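Local coordinates for protein Mannose/sialic acid-binding lectin (Polygonatum cyrtonema, PDB 3A0C) that probably binds carbohydrates, mannose among them, through a bulb-type lectin domain of the beta-prism II fold, at residues 44-49 with 63-68; 51-56 with 71-76. One frame throughout, in Å; residues are numbered along the deposited sequence.

The two contacts lie side by side, with centres about 4 Å apart, inside the bulb-type lectin domain. Their segments alternate along the chain: 44-49, 51-56, 63-68, then 71-76. Contact 1 packs the loop leaving one sheet of the beta-prism, after strand 39-43, on strand 63-66 of the next sheet. Contact 2 packs side chains within that second sheet: strand 54-57 and C53 just before it meet strand 72-75. C53 is also in the disulfide with C30. Strand 63-66 is tied to both its neighbours: I65 N lies 2.7 Å from W74 O, and V64 O lies 2.8 Å from T56 N, both probable hydrogen bonds.

Contact 1: 44-49 with 63-68; sequences SNTGGL and LVIYDQ
I65 on strand 63-66 pushes its terminal methyl against the hydroxyls of S44 and T46. The contact belongs to the beta-prism II fold. It places the loop between strands 39-43 and 54-57, which links two sheets of the prism, over the inner face of the sheet of strands 54-57, 63-66 and 72-75. It is small, burying 101 Å² in all, and its touching residues are buried.

The packing across the contact rests on one carbon. I65 CD1 is 3.6 Å from S44 OG and 3.8 Å from T46 OG1. S44 CB adds a carbon contact to I65 CD1 at 4.0 Å. The outer part of the I65 side chain is extended (chi2 178°), which carries CD1 out from the strand to the loop. W74 of strand 72-75, L55 of strand 54-57 and C53 also touch I65.

The polar bonds stay on the loop side. S44 OG donates to T46 OG1 at 2.9 Å. Both oxygens lie between the backbone N and the carbonyl carbon (chi1 60° in S44), and this brings them together next to CD1. Each has a further partner: S44 OG bonds to F32 N, and T46 OG1 to C30 O. The buried hydroxyls are thus satisfied within a short chain of bonds, and CD1 lies against both oxygens. These bonds also tie the loop back to F32 of strand 32-36 and C30 just before it, in the sheet the loop leaves.

A backbone bond closes the turn that follows. T46 to L49 forms a type II beta turn, with G48 at its third position in a conformation of positive phi (89°). L49 N bonds to T46 O at 3.0 Å.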
loop_
_atom_site.group_PDB
_atom_site.type_symbol
_atom_site.label_atom_id
_atom_site.label_comp_id
_atom_site.label_asym_id
_atom_site.label_seq_id
_atom_site.Cartn_x
_atom_site.Cartn_y
_atom_site.Cartn_z
ATOM N N SER A 44 -10.693 -15.987 4.230
ATOM C CA SER A 44 -11.116 -16.497 2.929
ATOM C C SER A 44 -11.901 -17.794 3.146
ATOM O O SER A 44 -12.507 -18.321 2.222
ATOM C CB SER A 44 -9.910 -16.768 2.034
ATOM O OG SER A 44 -9.058 -17.718 2.638
ATOM N N ASN A 45 -11.882 -18.307 4.373
ATOM C CA ASN A 45 -12.619 -19.523 4.706
ATOM C C ASN A 45 -12.189 -20.738 3.906
ATOM O O ASN A 45 -12.995 -21.634 3.651
ATOM C CB ASN A 45 -14.122 -19.315 4.495
ATOM C CG ASN A 45 -14.716 -18.283 5.441
ATOM O OD1 ASN A 45 -14.491 -18.336 6.646
ATOM N ND2 ASN A 45 -15.488 -17.345 4.898
ATOM N N THR A 46 -10.929 -20.775 3.499
ATOM C CA THR A 46 -10.431 -21.910 2.739
ATOM C C THR A 46 -9.549 -22.818 3.600
ATOM O O THR A 46 -8.775 -23.625 3.083
ATOM C CB THR A 46 -9.644 -21.440 1.493
ATOM O OG1 THR A 46 -8.648 -20.482 1.875
ATOM C CG2 THR A 46 -10.587 -20.800 0.484
ATOM N N GLY A 47 -9.683 -22.691 4.916
ATOM C CA GLY A 47 -8.889 -23.502 5.818
ATOM C C GLY A 47 -9.082 -24.993 5.606
ATOM O O GLY A 47 -10.202 -25.498 5.653
ATOM N N GLY A 48 -7.981 -25.698 5.368
ATOM C CA GLY A 48 -8.042 -27.134 5.165
ATOM C C GLY A 48 -8.263 -27.560 3.728
ATOM O O GLY A 48 -8.324 -28.759 3.449
ATOM N N LEU A 49 -8.371 -26.595 2.815
ATOM C CA LEU A 49 -8.596 -26.897 1.403
ATOM C C LEU A 49 -7.329 -27.172 0.598
ATOM O O LEU A 49 -7.408 -27.607 -0.549
ATOM C CB LEU A 49 -9.377 -25.762 0.736
ATOM C CG LEU A 49 -10.796 -25.529 1.249
ATOM C CD1 LEU A 49 -11.425 -24.364 0.503
ATOM C CD2 LEU A 49 -11.619 -26.805 1.069
ATOM N N LEU A 63 -6.452 -11.423 -7.215
ATOM C CA LEU A 63 -5.807 -11.968 -6.026
ATOM C C LEU A 63 -6.233 -13.441 -5.911
ATOM O O LEU A 63 -7.418 -13.739 -5.730
ATOM C CB LEU A 63 -6.256 -11.180 -4.804
ATOM C CG LEU A 63 -5.553 -11.525 -3.502
ATOM C CD1 LEU A 63 -4.065 -11.216 -3.595
ATOM C CD2 LEU A 63 -6.205 -10.725 -2.409
ATOM N N VAL A 64 -5.268 -14.354 -6.005
ATOM C CA VAL A 64 -5.552 -15.786 -5.987
ATOM C C VAL A 64 -4.795 -16.610 -4.946
ATOM O O VAL A 64 -3.640 -16.315 -4.633
ATOM C CB VAL A 64 -5.230 -16.380 -7.381
ATOM C CG1 VAL A 64 -5.701 -17.827 -7.476
ATOM C CG2 VAL A 64 -5.839 -15.499 -8.464
ATOM N N ILE A 65 -5.454 -17.638 -4.406
ATOM C CA ILE A 65 -4.818 -18.540 -3.446
ATOM C C ILE A 65 -4.583 -19.853 -4.207
ATOM O O ILE A 65 -5.514 -20.425 -4.757
ATOM C CB ILE A 65 -5.711 -18.831 -2.196
ATOM C CG1 ILE A 65 -5.747 -17.620 -1.258
ATOM C CG2 ILE A 65 -5.157 -20.034 -1.415
ATOM C CD1 ILE A 65 -6.630 -17.820 -0.036
ATOM N N TYR A 66 -3.335 -20.307 -4.253
ATOM C CA TYR A 66 -2.978 -21.537 -4.949
ATOM C C TYR A 66 -2.448 -22.561 -3.937
ATOM O O TYR A 66 -1.737 -22.196 -3.004
ATOM C CB TYR A 66 -1.869 -21.257 -5.972
ATOM C CG TYR A 66 -2.233 -20.391 -7.165
ATOM C CD1 TYR A 66 -2.928 -20.916 -8.250
ATOM C CD2 TYR A 66 -1.840 -19.055 -7.222
ATOM C CE1 TYR A 66 -3.226 -20.131 -9.370
ATOM C CE2 TYR A 66 -2.133 -18.257 -8.337
ATOM C CZ TYR A 66 -2.828 -18.798 -9.405
ATOM O OH TYR A 66 -3.160 -18.000 -10.483
ATOM N N ASP A 67 -2.776 -23.837 -4.103
ATOM C CA ASP A 67 -2.248 -24.825 -3.169
ATOM C C ASP A 67 -0.845 -25.151 -3.635
ATOM O O ASP A 67 -0.295 -24.457 -4.478
ATOM C CB ASP A 67 -3.095 -26.101 -3.146
ATOM C CG ASP A 67 -3.102 -26.829 -4.478
ATOM O OD1 ASP A 67 -2.199 -26.582 -5.301
ATOM O OD2 ASP A 67 -4.008 -27.658 -4.702
ATOM N N GLN A 68 -0.266 -26.218 -3.108
ATOM C CA GLN A 68 1.091 -26.598 -3.488
ATOM C C GLN A 68 1.140 -27.190 -4.890
ATOM O O GLN A 68 2.211 -27.247 -5.499
ATOM C CB GLN A 68 1.659 -27.598 -2.476
ATOM C CG GLN A 68 3.169 -27.527 -2.314
ATOM C CD GLN A 68 3.671 -28.356 -1.133
ATOM O OE1 GLN A 68 3.537 -29.580 -1.111
ATOM N NE2 GLN A 68 4.247 -27.683 -0.144
#

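Contact 2: 51-56 with 71-76; sequences SGCRLT and RVIWQT
C53 with I73, and L55 with W74, make two apolar contacts that set strand 54-57 and the residue just before it, C53, against strand 72-75. These strands are not direct neighbours. Strand 63-66 runs between them, so the side chains meet across it, one pair on either side of the I65 side chain. The contact is loose and partly buried, with 97 Å² covered in all.

C53 SG lies 4.4 Å from I73 CG1. The same sulfur forms the disulfide with C30, so I73 packs beside a covalent link between two parts of the chain. In the second pair, L55 CD1 comes to 4.2 Å from W74 CZ3, approaching the ring obliquely. Neither CB of this pair heads straight for the other segment. The W74 indole lies along its own strand (chi1 179°), and L55 sends CD1 across to it.

A classic beta bulge explains why consecutive residues of one strand both contribute. I73 and W74 stand together opposite I65, and each is backbone-bonded to it. Within the beta-prism, the bulge puts both side chains on the side of the sheet that the 44-49 loop packs against. T46 touches both, and S44 touches W74.

R54 and T56 are joined along their own strand. R54 NH1 donates to T56 OG1 at 2.6 Å, but the bond is bent, with an N-H...O angle of 131°. The oxygen lies almost in the guanidinium plane, 4° out of it, and R54 NH2 has a weak bond to N70 OD1.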
loop_
_atom_site.group_PDB
_atom_site.type_symbol
_atom_site.label_atom_id
_atom_site.label_comp_id
_atom_site.label_asym_id
_atom_site.label_seq_id
_atom_site.Cartn_x
_atom_site.Cartn_y
_atom_site.Cartn_z
ATOM N N SER A 51 -2.540 -27.507 0.758
ATOM C CA SER A 51 -1.276 -27.563 1.462
ATOM C C SER A 51 -0.270 -26.667 0.747
ATOM O O SER A 51 -0.290 -26.536 -0.471
ATOM C CB SER A 51 -0.745 -29.002 1.493
ATOM O OG SER A 51 -1.619 -29.866 2.200
ATOM N N GLY A 52 0.612 -26.050 1.516
ATOM C CA GLY A 52 1.608 -25.191 0.918
ATOM C C GLY A 52 1.018 -24.066 0.091
ATOM O O GLY A 52 1.537 -23.743 -0.968
ATOM N N CYS A 53 -0.064 -23.468 0.566
ATOM C CA CYS A 53 -0.691 -22.360 -0.155
ATOM C C CYS A 53 0.122 -21.057 -0.134
ATOM O O CYS A 53 0.964 -20.835 0.745
ATOM C CB CYS A 53 -2.084 -22.059 0.409
ATOM S SG CYS A 53 -3.399 -23.188 -0.138
ATOM N N ARG A 54 -0.149 -20.215 -1.129
ATOM C CA ARG A 54 0.478 -18.907 -1.269
ATOM C C ARG A 54 -0.602 -17.982 -1.813
ATOM O O ARG A 54 -1.496 -18.421 -2.521
ATOM C CB ARG A 54 1.655 -18.950 -2.243
ATOM C CG ARG A 54 1.287 -19.299 -3.668
ATOM C CD ARG A 54 2.523 -19.357 -4.555
ATOM N NE ARG A 54 2.325 -20.205 -5.731
ATOM C CZ ARG A 54 1.712 -19.820 -6.842
ATOM N NH1 ARG A 54 1.228 -18.588 -6.954
ATOM N NH2 ARG A 54 1.584 -20.673 -7.844
ATOM N N LEU A 55 -0.537 -16.712 -1.450
ATOM C CA LEU A 55 -1.509 -15.741 -1.932
ATOM C C LEU A 55 -0.780 -14.881 -2.945
ATOM O O LEU A 55 0.132 -14.144 -2.598
ATOM C CB LEU A 55 -2.020 -14.867 -0.781
ATOM C CG LEU A 55 -2.996 -13.771 -1.225
ATOM C CD1 LEU A 55 -4.429 -14.293 -1.230
ATOM C CD2 LEU A 55 -2.858 -12.581 -0.300
ATOM N N THR A 56 -1.177 -14.975 -4.202
ATOM C CA THR A 56 -0.525 -14.217 -5.242
ATOM C C THR A 56 -1.423 -13.110 -5.770
ATOM O O THR A 56 -2.609 -13.336 -6.019
ATOM C CB THR A 56 -0.141 -15.134 -6.429
ATOM O OG1 THR A 56 0.631 -16.241 -5.955
ATOM C CG2 THR A 56 0.667 -14.378 -7.446
ATOM N N ARG A 71 -3.338 -25.380 -7.673
ATOM C CA ARG A 71 -4.789 -25.408 -7.869
ATOM C C ARG A 71 -5.398 -24.115 -7.332
ATOM O O ARG A 71 -5.013 -23.646 -6.257
ATOM C CB ARG A 71 -5.412 -26.602 -7.139
ATOM C CG ARG A 71 -4.747 -27.930 -7.463
ATOM C CD ARG A 71 -5.705 -29.102 -7.326
ATOM N NE ARG A 71 -6.880 -28.950 -8.194
ATOM C CZ ARG A 71 -7.727 -29.937 -8.496
ATOM N NH1 ARG A 71 -7.534 -31.163 -8.008
ATOM N NH2 ARG A 71 -8.778 -29.698 -9.276
ATOM N N VAL A 72 -6.340 -23.543 -8.082
ATOM C CA VAL A 72 -7.008 -22.298 -7.678
ATOM C C VAL A 72 -7.982 -22.566 -6.550
ATOM O O VAL A 72 -9.118 -22.946 -6.783
ATOM C CB VAL A 72 -7.797 -21.656 -8.843
ATOM C CG1 VAL A 72 -8.519 -20.387 -8.355
ATOM C CG2 VAL A 72 -6.851 -21.332 -9.989
ATOM N N ILE A 73 -7.523 -22.360 -5.324
ATOM C CA ILE A 73 -8.337 -22.593 -4.133
ATOM C C ILE A 73 -9.315 -21.447 -3.832
ATOM O O ILE A 73 -10.405 -21.679 -3.304
ATOM C CB ILE A 73 -7.426 -22.795 -2.891
ATOM C CG1 ILE A 73 -6.526 -24.021 -3.090
ATOM C CG2 ILE A 73 -8.260 -22.904 -1.633
ATOM C CD1 ILE A 73 -7.239 -25.286 -3.390
ATOM N N TRP A 74 -8.928 -20.223 -4.191
ATOM C CA TRP A 74 -9.728 -19.028 -3.915
ATOM C C TRP A 74 -9.219 -17.879 -4.794
ATOM O O TRP A 74 -8.041 -17.837 -5.143
ATOM C CB TRP A 74 -9.569 -18.670 -2.430
ATOM C CG TRP A 74 -10.293 -17.454 -1.933
ATOM C CD1 TRP A 74 -11.519 -17.421 -1.347
ATOM C CD2 TRP A 74 -9.808 -16.099 -1.926
ATOM N NE1 TRP A 74 -11.832 -16.136 -0.969
ATOM C CE2 TRP A 74 -10.799 -15.305 -1.314
ATOM C CE3 TRP A 74 -8.631 -15.484 -2.379
ATOM C CZ2 TRP A 74 -10.652 -13.925 -1.143
ATOM C CZ3 TRP A 74 -8.486 -14.118 -2.209
ATOM C CH2 TRP A 74 -9.491 -13.352 -1.596
ATOM N N GLN A 75 -10.107 -16.952 -5.144
ATOM C CA GLN A 75 -9.738 -15.814 -5.979
ATOM C C GLN A 75 -10.788 -14.721 -5.885
ATOM O O GLN A 75 -11.971 -14.998 -5.721
ATOM C CB GLN A 75 -9.610 -16.239 -7.445
ATOM C CG GLN A 75 -10.930 -16.652 -8.061
ATOM C CD GLN A 75 -10.789 -17.096 -9.495
ATOM O OE1 GLN A 75 -10.298 -16.344 -10.334
ATOM N NE2 GLN A 75 -11.223 -18.326 -9.790
ATOM N N THR A 76 -10.357 -13.473 -5.999
ATOM C CA THR A 76 -11.305 -12.374 -5.925
ATOM C C THR A 76 -11.889 -12.196 -7.320
ATOM O O THR A 76 -12.918 -11.532 -7.506
ATOM C CB THR A 76 -10.615 -11.067 -5.494
ATOM O OG1 THR A 76 -9.721 -10.637 -6.528
ATOM C CG2 THR A 76 -9.821 -11.290 -4.240
#